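Local coordinates for intracellular protein transport protein USO1 (Saccharomyces cerevisiae S288c, PDB 6LSU), which is required for protein transport from the endoplasmic reticulum to the Golgi complex, as a homodimeric tether with globular heads and a coiled-coil tail, at residues 582-587 against 625-630; 632-637 against 714-719. All blocks are in the same frame, centred on the assembly; numbering follows the deposited sequence.

Contact 1 of 2, residues 582-587 against 625-630; sequences YLTFLI and KCLVTM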
ATOM      1  N   TYR A 582      -3.999 -22.033  18.599  1.00 60.69           N
ATOM      2  CA  TYR A 582      -4.408 -22.344  20.014  1.00 55.50           C
ATOM      3  C   TYR A 582      -3.232 -22.169  20.965  1.00 55.00           C
ATOM      4  O   TYR A 582      -3.407 -21.457  21.979  1.00 60.97           O
ATOM      5  CB  TYR A 582      -4.935 -23.762  20.191  1.00 50.27           C
ATOM      6  CG  TYR A 582      -6.265 -24.021  19.538  1.00 47.70           C
ATOM      7  CD1 TYR A 582      -7.410 -23.342  19.934  1.00 48.34           C
ATOM      8  CD2 TYR A 582      -6.382 -24.961  18.525  1.00 48.28           C
ATOM      9  CE1 TYR A 582      -8.631 -23.542  19.291  1.00 50.53           C
ATOM     10  CE2 TYR A 582      -7.591 -25.211  17.889  1.00 52.39           C
ATOM     11  CZ  TYR A 582      -8.728 -24.492  18.273  1.00 58.85           C
ATOM     12  OH  TYR A 582      -9.933 -24.768  17.656  1.00 60.79           O
ATOM     13  N   LEU A 583      -2.073 -22.749  20.655  1.00 54.83           N
ATOM     14  CA  LEU A 583      -0.949 -22.766  21.631  1.00 63.55           C
ATOM     15  C   LEU A 583      -0.493 -21.341  21.947  1.00 63.31           C
ATOM     16  O   LEU A 583      -0.573 -20.954  23.142  1.00 70.46           O
ATOM     17  CB  LEU A 583       0.194 -23.629  21.086  1.00 69.17           C
ATOM     18  CG  LEU A 583       0.007 -25.114  21.357  1.00 66.99           C
ATOM     19  CD1 LEU A 583       0.859 -25.934  20.420  1.00 68.64           C
ATOM     20  CD2 LEU A 583       0.308 -25.415  22.811  1.00 70.45           C
ATOM     21  N   THR A 584      -0.099 -20.577  20.922  1.00 60.57           N
ATOM     22  CA  THR A 584       0.345 -19.148  21.016  1.00 54.16           C
ATOM     23  C   THR A 584      -0.765 -18.302  21.680  1.00 53.76           C
ATOM     24  O   THR A 584      -0.447 -17.408  22.534  1.00 53.97           O
ATOM     25  CB  THR A 584       0.628 -18.587  19.618  1.00 56.41           C
ATOM     26  OG1 THR A 584      -0.514 -18.716  18.749  1.00 50.52           O
ATOM     27  CG2 THR A 584       1.773 -19.290  18.934  1.00 61.19           C
ATOM     28  N   PHE A 585      -2.028 -18.568  21.347  1.00 44.09           N
ATOM     29  CA  PHE A 585      -3.142 -17.854  21.999  1.00 54.28           C
ATOM     30  C   PHE A 585      -3.052 -18.130  23.505  1.00 60.27           C
ATOM     31  O   PHE A 585      -2.735 -17.145  24.248  1.00 59.88           O
ATOM     32  CB  PHE A 585      -4.493 -18.223  21.383  1.00 54.18           C
ATOM     33  CG  PHE A 585      -5.633 -17.531  22.056  1.00 57.96           C
ATOM     34  CD1 PHE A 585      -5.526 -16.196  22.420  1.00 62.89           C
ATOM     35  CD2 PHE A 585      -6.811 -18.207  22.347  1.00 63.90           C
ATOM     36  CE1 PHE A 585      -6.588 -15.539  23.031  1.00 61.75           C
ATOM     37  CE2 PHE A 585      -7.867 -17.553  22.977  1.00 60.24           C
ATOM     38  CZ  PHE A 585      -7.749 -16.229  23.319  1.00 59.56           C
ATOM     39  N   LEU A 586      -3.231 -19.402  23.933  1.00 59.81           N
ATOM     40  CA  LEU A 586      -3.199 -19.754  25.385  1.00 58.25           C
ATOM     41  C   LEU A 586      -1.927 -19.235  26.055  1.00 59.10           C
ATOM     42  O   LEU A 586      -2.084 -18.655  27.147  1.00 49.85           O
ATOM     43  CB  LEU A 586      -3.308 -21.256  25.601  1.00 62.97           C
ATOM     44  CG  LEU A 586      -4.753 -21.712  25.748  1.00 61.79           C
ATOM     45  CD1 LEU A 586      -4.877 -23.199  25.575  1.00 65.80           C
ATOM     46  CD2 LEU A 586      -5.292 -21.240  27.065  1.00 65.34           C
ATOM     47  N   ILE A 587      -0.741 -19.397  25.440  1.00 54.12           N
ATOM     48  CA  ILE A 587       0.504 -18.875  26.080  1.00 59.07           C
ATOM     49  C   ILE A 587       0.293 -17.388  26.352  1.00 64.19           C
ATOM     50  O   ILE A 587       0.598 -16.915  27.431  1.00 65.67           O
ATOM     51  CB  ILE A 587       1.750 -19.101  25.213  1.00 61.97           C
ATOM     52  CG1 ILE A 587       2.082 -20.597  25.112  1.00 66.55           C
ATOM     53  CG2 ILE A 587       2.916 -18.305  25.762  1.00 61.78           C
ATOM     54  CD1 ILE A 587       3.033 -20.937  24.016  1.00 67.12           C
ATOM     55  N   LYS A 625       6.055 -29.147  19.669  1.00 74.03           N
ATOM     56  CA  LYS A 625       6.667 -29.727  20.879  1.00 73.16           C
ATOM     57  C   LYS A 625       7.141 -28.565  21.754  1.00 67.47           C
ATOM     58  O   LYS A 625       6.814 -28.591  22.964  1.00 69.98           O
ATOM     59  CB  LYS A 625       7.686 -30.788  20.454  1.00 84.59           C
ATOM     60  CG  LYS A 625       8.923 -30.969  21.318  1.00 83.94           C
ATOM     61  CD  LYS A 625       9.810 -32.048  20.743  1.00 90.45           C
ATOM     62  CE  LYS A 625      11.289 -31.802  20.963  1.00102.74           C
ATOM     63  NZ  LYS A 625      12.104 -32.736  20.140  1.00107.32           N
ATOM     64  N   CYS A 626       7.822 -27.560  21.199  1.00 64.15           N
ATOM     65  CA  CYS A 626       8.346 -26.428  22.025  1.00 68.10           C
ATOM     66  C   CYS A 626       7.170 -25.551  22.528  1.00 73.59           C
ATOM     67  O   CYS A 626       7.233 -25.021  23.671  1.00 65.39           O
ATOM     68  CB  CYS A 626       9.379 -25.604  21.261  1.00 73.10           C
ATOM     69  SG  CYS A 626      10.848 -26.535  20.688  1.00 78.25           S
ATOM     70  N   LEU A 627       6.094 -25.403  21.736  1.00 66.33           N
ATOM     71  CA  LEU A 627       4.964 -24.516  22.112  1.00 68.35           C
ATOM     72  C   LEU A 627       4.181 -25.142  23.257  1.00 70.65           C
ATOM     73  O   LEU A 627       3.863 -24.373  24.259  1.00 71.23           O
ATOM     74  CB  LEU A 627       4.070 -24.233  20.899  1.00 71.19           C
ATOM     75  CG  LEU A 627       4.606 -23.151  19.962  1.00 69.19           C
ATOM     76  CD1 LEU A 627       3.634 -22.910  18.806  1.00 67.91           C
ATOM     77  CD2 LEU A 627       4.873 -21.874  20.744  1.00 63.60           C
ATOM     78  N   VAL A 628       3.883 -26.449  23.139  1.00 68.80           N
ATOM     79  CA  VAL A 628       3.339 -27.264  24.262  1.00 65.29           C
ATOM     80  C   VAL A 628       4.252 -27.083  25.476  1.00 58.11           C
ATOM     81  O   VAL A 628       3.745 -26.850  26.534  1.00 66.62           O
ATOM     82  CB  VAL A 628       3.173 -28.759  23.937  1.00 62.41           C
ATOM     83  CG1 VAL A 628       2.783 -29.513  25.200  1.00 63.36           C
ATOM     84  CG2 VAL A 628       2.118 -28.992  22.870  1.00 63.97           C
ATOM     85  N   THR A 629       5.554 -27.237  25.324  1.00 63.02           N
ATOM     86  CA  THR A 629       6.514 -27.152  26.462  1.00 66.44           C
ATOM     87  C   THR A 629       6.383 -25.752  27.049  1.00 67.04           C
ATOM     88  O   THR A 629       6.295 -25.622  28.273  1.00 75.77           O
ATOM     89  CB  THR A 629       7.953 -27.421  26.019  1.00 66.52           C
ATOM     90  OG1 THR A 629       7.957 -28.664  25.317  1.00 62.63           O
ATOM     91  CG2 THR A 629       8.947 -27.370  27.162  1.00 65.22           C
ATOM     92  N   MET A 630       6.373 -24.736  26.184  1.00 74.30           N
ATOM     93  CA  MET A 630       6.309 -23.304  26.593  1.00 70.73           C
ATOM     94  C   MET A 630       5.014 -23.037  27.396  1.00 73.00           C
ATOM     95  O   MET A 630       5.031 -22.328  28.459  1.00 61.39           O
ATOM     96  CB  MET A 630       6.321 -22.415  25.360  1.00 74.09           C
ATOM     97  CG  MET A 630       6.807 -21.031  25.689  1.00 81.15           C
ATOM     98  SD  MET A 630       6.614 -19.914  24.298  1.00 74.29           S
ATOM     99  CE  MET A 630       7.697 -20.715  23.113  1.00 79.52           C
TER

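Contact 2 of 2, residues 632-637 against 714-719; sequences LGVAYE and YRIRTA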
ATOM      1  N   LEU A 632       3.380 -25.015  29.315  1.00 70.48           N
ATOM      2  CA  LEU A 632       3.477 -25.600  30.676  1.00 75.19           C
ATOM      3  C   LEU A 632       4.411 -24.751  31.542  1.00 66.01           C
ATOM      4  O   LEU A 632       4.048 -24.453  32.710  1.00 69.32           O
ATOM      5  CB  LEU A 632       3.983 -27.047  30.559  1.00 79.38           C
ATOM      6  CG  LEU A 632       3.009 -27.981  29.855  1.00 75.22           C
ATOM      7  CD1 LEU A 632       3.662 -29.311  29.563  1.00 69.16           C
ATOM      8  CD2 LEU A 632       1.740 -28.168  30.688  1.00 74.40           C
ATOM      9  N   GLY A 633       5.559 -24.396  30.997  1.00 63.92           N
ATOM     10  CA  GLY A 633       6.484 -23.437  31.623  1.00 71.43           C
ATOM     11  C   GLY A 633       5.773 -22.167  32.028  1.00 70.41           C
ATOM     12  O   GLY A 633       5.832 -21.825  33.215  1.00 76.63           O
ATOM     13  N   VAL A 634       5.092 -21.511  31.082  1.00 75.14           N
ATOM     14  CA  VAL A 634       4.456 -20.182  31.318  1.00 72.53           C
ATOM     15  C   VAL A 634       3.405 -20.406  32.403  1.00 70.97           C
ATOM     16  O   VAL A 634       3.379 -19.618  33.348  1.00 71.98           O
ATOM     17  CB  VAL A 634       3.901 -19.545  30.016  1.00 71.51           C
ATOM     18  CG1 VAL A 634       2.888 -18.429  30.287  1.00 69.04           C
ATOM     19  CG2 VAL A 634       5.028 -19.026  29.134  1.00 64.06           C
ATOM     20  N   ALA A 635       2.595 -21.461  32.273  1.00 74.68           N
ATOM     21  CA  ALA A 635       1.538 -21.819  33.250  1.00 78.65           C
ATOM     22  C   ALA A 635       2.198 -21.968  34.620  1.00 78.28           C
ATOM     23  O   ALA A 635       1.590 -21.546  35.631  1.00 75.31           O
ATOM     24  CB  ALA A 635       0.816 -23.081  32.849  1.00 76.98           C
ATOM     25  N   TYR A 636       3.421 -22.512  34.662  1.00 73.37           N
ATOM     26  CA  TYR A 636       4.157 -22.631  35.943  1.00 73.07           C
ATOM     27  C   TYR A 636       4.399 -21.227  36.530  1.00 74.41           C
ATOM     28  O   TYR A 636       4.031 -20.996  37.690  1.00 77.11           O
ATOM     29  CB  TYR A 636       5.443 -23.452  35.801  1.00 74.10           C
ATOM     30  CG  TYR A 636       6.262 -23.318  37.054  1.00 71.76           C
ATOM     31  CD1 TYR A 636       5.707 -23.612  38.282  1.00 75.03           C
ATOM     32  CD2 TYR A 636       7.532 -22.803  37.023  1.00 76.66           C
ATOM     33  CE1 TYR A 636       6.400 -23.409  39.459  1.00 79.29           C
ATOM     34  CE2 TYR A 636       8.241 -22.597  38.193  1.00 86.81           C
ATOM     35  CZ  TYR A 636       7.676 -22.911  39.409  1.00 78.05           C
ATOM     36  OH  TYR A 636       8.375 -22.714  40.558  1.00 94.61           O
ATOM     37  N   GLU A 637       4.968 -20.311  35.737  1.00 82.30           N
ATOM     38  CA  GLU A 637       5.402 -18.930  36.127  1.00 82.71           C
ATOM     39  C   GLU A 637       4.288 -18.076  36.755  1.00 76.47           C
ATOM     40  O   GLU A 637       4.611 -17.138  37.507  1.00 67.12           O
ATOM     41  CB  GLU A 637       5.875 -18.188  34.884  1.00 87.74           C
ATOM     42  CG  GLU A 637       6.345 -16.779  35.173  1.00 95.72           C
ATOM     43  CD  GLU A 637       7.778 -16.697  35.661  1.00104.02           C
ATOM     44  OE1 GLU A 637       8.068 -15.824  36.510  1.00109.39           O
ATOM     45  OE2 GLU A 637       8.610 -17.477  35.153  1.00102.97           O
ATOM     46  N   TYR A 714      13.978 -14.357  27.885  1.00 92.28           N
ATOM     47  CA  TYR A 714      14.785 -14.780  29.057  1.00 95.03           C
ATOM     48  C   TYR A 714      13.852 -15.363  30.113  1.00 95.09           C
ATOM     49  O   TYR A 714      14.053 -16.522  30.499  1.00108.78           O
ATOM     50  CB  TYR A 714      15.603 -13.629  29.635  1.00 96.34           C
ATOM     51  CG  TYR A 714      16.361 -13.977  30.886  1.00 96.62           C
ATOM     52  CD1 TYR A 714      17.546 -14.699  30.831  1.00 93.97           C
ATOM     53  CD2 TYR A 714      15.887 -13.588  32.129  1.00 99.85           C
ATOM     54  CE1 TYR A 714      18.256 -15.003  31.982  1.00 92.41           C
ATOM     55  CE2 TYR A 714      16.580 -13.893  33.291  1.00 95.16           C
ATOM     56  CZ  TYR A 714      17.766 -14.594  33.212  1.00 90.19           C
ATOM     57  OH  TYR A 714      18.419 -14.882  34.367  1.00 99.16           O
ATOM     58  N   ARG A 715      12.855 -14.588  30.533  1.00 94.64           N
ATOM     59  CA  ARG A 715      11.853 -15.008  31.545  1.00 88.29           C
ATOM     60  C   ARG A 715      11.237 -16.363  31.161  1.00 85.03           C
ATOM     61  O   ARG A 715      11.008 -17.131  32.068  1.00 79.53           O
ATOM     62  CB  ARG A 715      10.749 -13.959  31.709  1.00 88.43           C
ATOM     63  CG  ARG A 715       9.949 -14.148  32.989  1.00 89.11           C
ATOM     64  CD  ARG A 715       8.777 -13.195  33.104  1.00 87.02           C
ATOM     65  NE  ARG A 715       8.061 -13.362  34.358  1.00 81.77           N
ATOM     66  CZ  ARG A 715       7.201 -12.485  34.859  1.00 85.06           C
ATOM     67  NH1 ARG A 715       6.925 -11.377  34.197  1.00 90.22           N
ATOM     68  NH2 ARG A 715       6.590 -12.712  36.012  1.00 90.42           N
ATOM     69  N   ILE A 716      10.945 -16.632  29.879  1.00 89.72           N
ATOM     70  CA  ILE A 716      10.289 -17.905  29.462  1.00 90.10           C
ATOM     71  C   ILE A 716      11.308 -19.003  29.771  1.00 92.80           C
ATOM     72  O   ILE A 716      11.043 -19.843  30.673  1.00 84.54           O
ATOM     73  CB  ILE A 716       9.866 -17.929  27.970  1.00 95.03           C
ATOM     74  CG1 ILE A 716       8.950 -16.769  27.555  1.00 91.14           C
ATOM     75  CG2 ILE A 716       9.239 -19.276  27.625  1.00 87.54           C
ATOM     76  CD1 ILE A 716       7.942 -16.384  28.584  1.00 92.58           C
ATOM     77  N   ARG A 717      12.447 -18.944  29.075  1.00 93.66           N
ATOM     78  CA  ARG A 717      13.548 -19.941  29.114  1.00 94.57           C
ATOM     79  C   ARG A 717      13.902 -20.317  30.561  1.00 96.30           C
ATOM     80  O   ARG A 717      14.230 -21.501  30.762  1.00 99.56           O
ATOM     81  CB  ARG A 717      14.803 -19.386  28.434  1.00101.98           C
ATOM     82  CG  ARG A 717      15.923 -20.404  28.286  1.00104.22           C
ATOM     83  CD  ARG A 717      17.188 -19.858  27.645  1.00105.78           C
ATOM     84  NE  ARG A 717      17.889 -18.894  28.495  1.00108.86           N
ATOM     85  CZ  ARG A 717      18.135 -17.613  28.187  1.00112.44           C
ATOM     86  NH1 ARG A 717      17.749 -17.095  27.028  1.00108.47           N
ATOM     87  NH2 ARG A 717      18.780 -16.850  29.052  1.00116.57           N
ATOM     88  N   THR A 718      13.853 -19.372  31.515  1.00 84.19           N
ATOM     89  CA  THR A 718      14.303 -19.587  32.920  1.00 87.57           C
ATOM     90  C   THR A 718      13.109 -19.710  33.873  1.00 91.61           C
ATOM     91  O   THR A 718      13.261 -19.383  35.074  1.00 88.59           O
ATOM     92  CB  THR A 718      15.251 -18.476  33.407  1.00 90.07           C
ATOM     93  OG1 THR A 718      14.545 -17.350  33.936  1.00 83.22           O
ATOM     94  CG2 THR A 718      16.192 -17.996  32.327  1.00 92.07           C
ATOM     95  N   ALA A 719      11.948 -20.138  33.383  1.00 96.26           N
ATOM     96  CA  ALA A 719      10.739 -20.241  34.224  1.00 99.15           C
ATOM     97  C   ALA A 719      10.969 -21.338  35.275  1.00102.55           C
ATOM     98  O   ALA A 719      10.666 -21.080  36.456  1.00 97.97           O
ATOM     99  CB  ALA A 719       9.515 -20.504  33.378  1.00100.55           C
TER

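Contact 1 of 2, residues 582-587 against 625-630
L583 and L627 meet where helices 577-590 and 622-637 run side by side, their local axes 9.5 Å apart and nearly parallel at 23°. The contact is apolar. The CD1 methyl of L583 lies 3.7 Å from L627 CB, while its other branch, CD2, reaches over the backbone, 3.7 Å from V628 N, and touches V628 CG2. One leucine thus covers two neighbouring residues with its two methyls. L627 spreads its own fork between two partners a helical turn apart: CD1 meets the T584 methyl CG2, and CD2 meets I587 CD1 at 3.9 Å. The CD1 tip of I587 packs 3.5 Å from L627 O and 3.7 Å from M630 SD, and the I587 and M630 side chains cross at about a right angle.

The hydroxyl of T584 is satisfied within its own helix. OG1 sits between the backbone N and the carbonyl carbon (chi1 56°), where it bonds to I580 O and S581 O, so that the methyl is what faces L627. F705 of helix 703-711 covers T584, I587 and L627. With no hydrogen bond across, the joint between ARM repeats 9 and 10 of the head depends on hydrophobic burial and shape.

Contact 2 of 2, residues 632-637 against 714-719
E637 reaches across to R715 and A719 from near the C-terminal end of helix 622-637, and its side chain makes the salt bridge of the contact. Its CB points toward the other segment; CG, set anti to the backbone N (chi1 -180°), comes 3.9 Å from R715 NE, which CD also faces. A bend at chi2 (83°) then turns the carboxylate so that its oxygens divide their partners. OE1 lies at the guanidinium edge, near that group's plane, in a salt bridge whose two hydrogen bonds are both weak: 3.3 Å from R715 NE and 3.5 Å from R715 NH2. The carboxylate and guanidinium planes stand 84° apart, far from a flat, paired bridge. OE2 instead packs against A719, 3.6 Å from its CB. R715 suits the exposed side of this contact, its chain extended from CG to NE to bring the charge to E637.

The interface joins the last helix of ARM repeat 10 in the globular head to helix 713-717 and the turn that follows it. There, small residues permit close approach: G633, without a side chain, presents its O 3.9 Å from A719 CB. Y636 brings its ring edge to A719 O, which sits in the ring plane 3.3 Å from CE2, while F651 meets the same ring. V634 CG2 touches I716 CD1, and I716 also packs on I667 of helix 660-673.

Following the chain from its N terminus, helix 577-590 comes first, and contact 1 closes a loop of 37 residues, largely helical, when helix 622-637 packs back on it. Contact 2 opens further along that same helix and closes a longer span of 76 residues at helix 713-717 and its turn. The two loops therefore follow in series, neither enclosing nor crossing the other, with helix 622-637 as their common member. Their centres lie 11 Å apart and they touch directly: M630 CG packs 3.6 Å from I716 CG2. Together they tie ARM repeats 9 and 10 to the C-terminal end of the head.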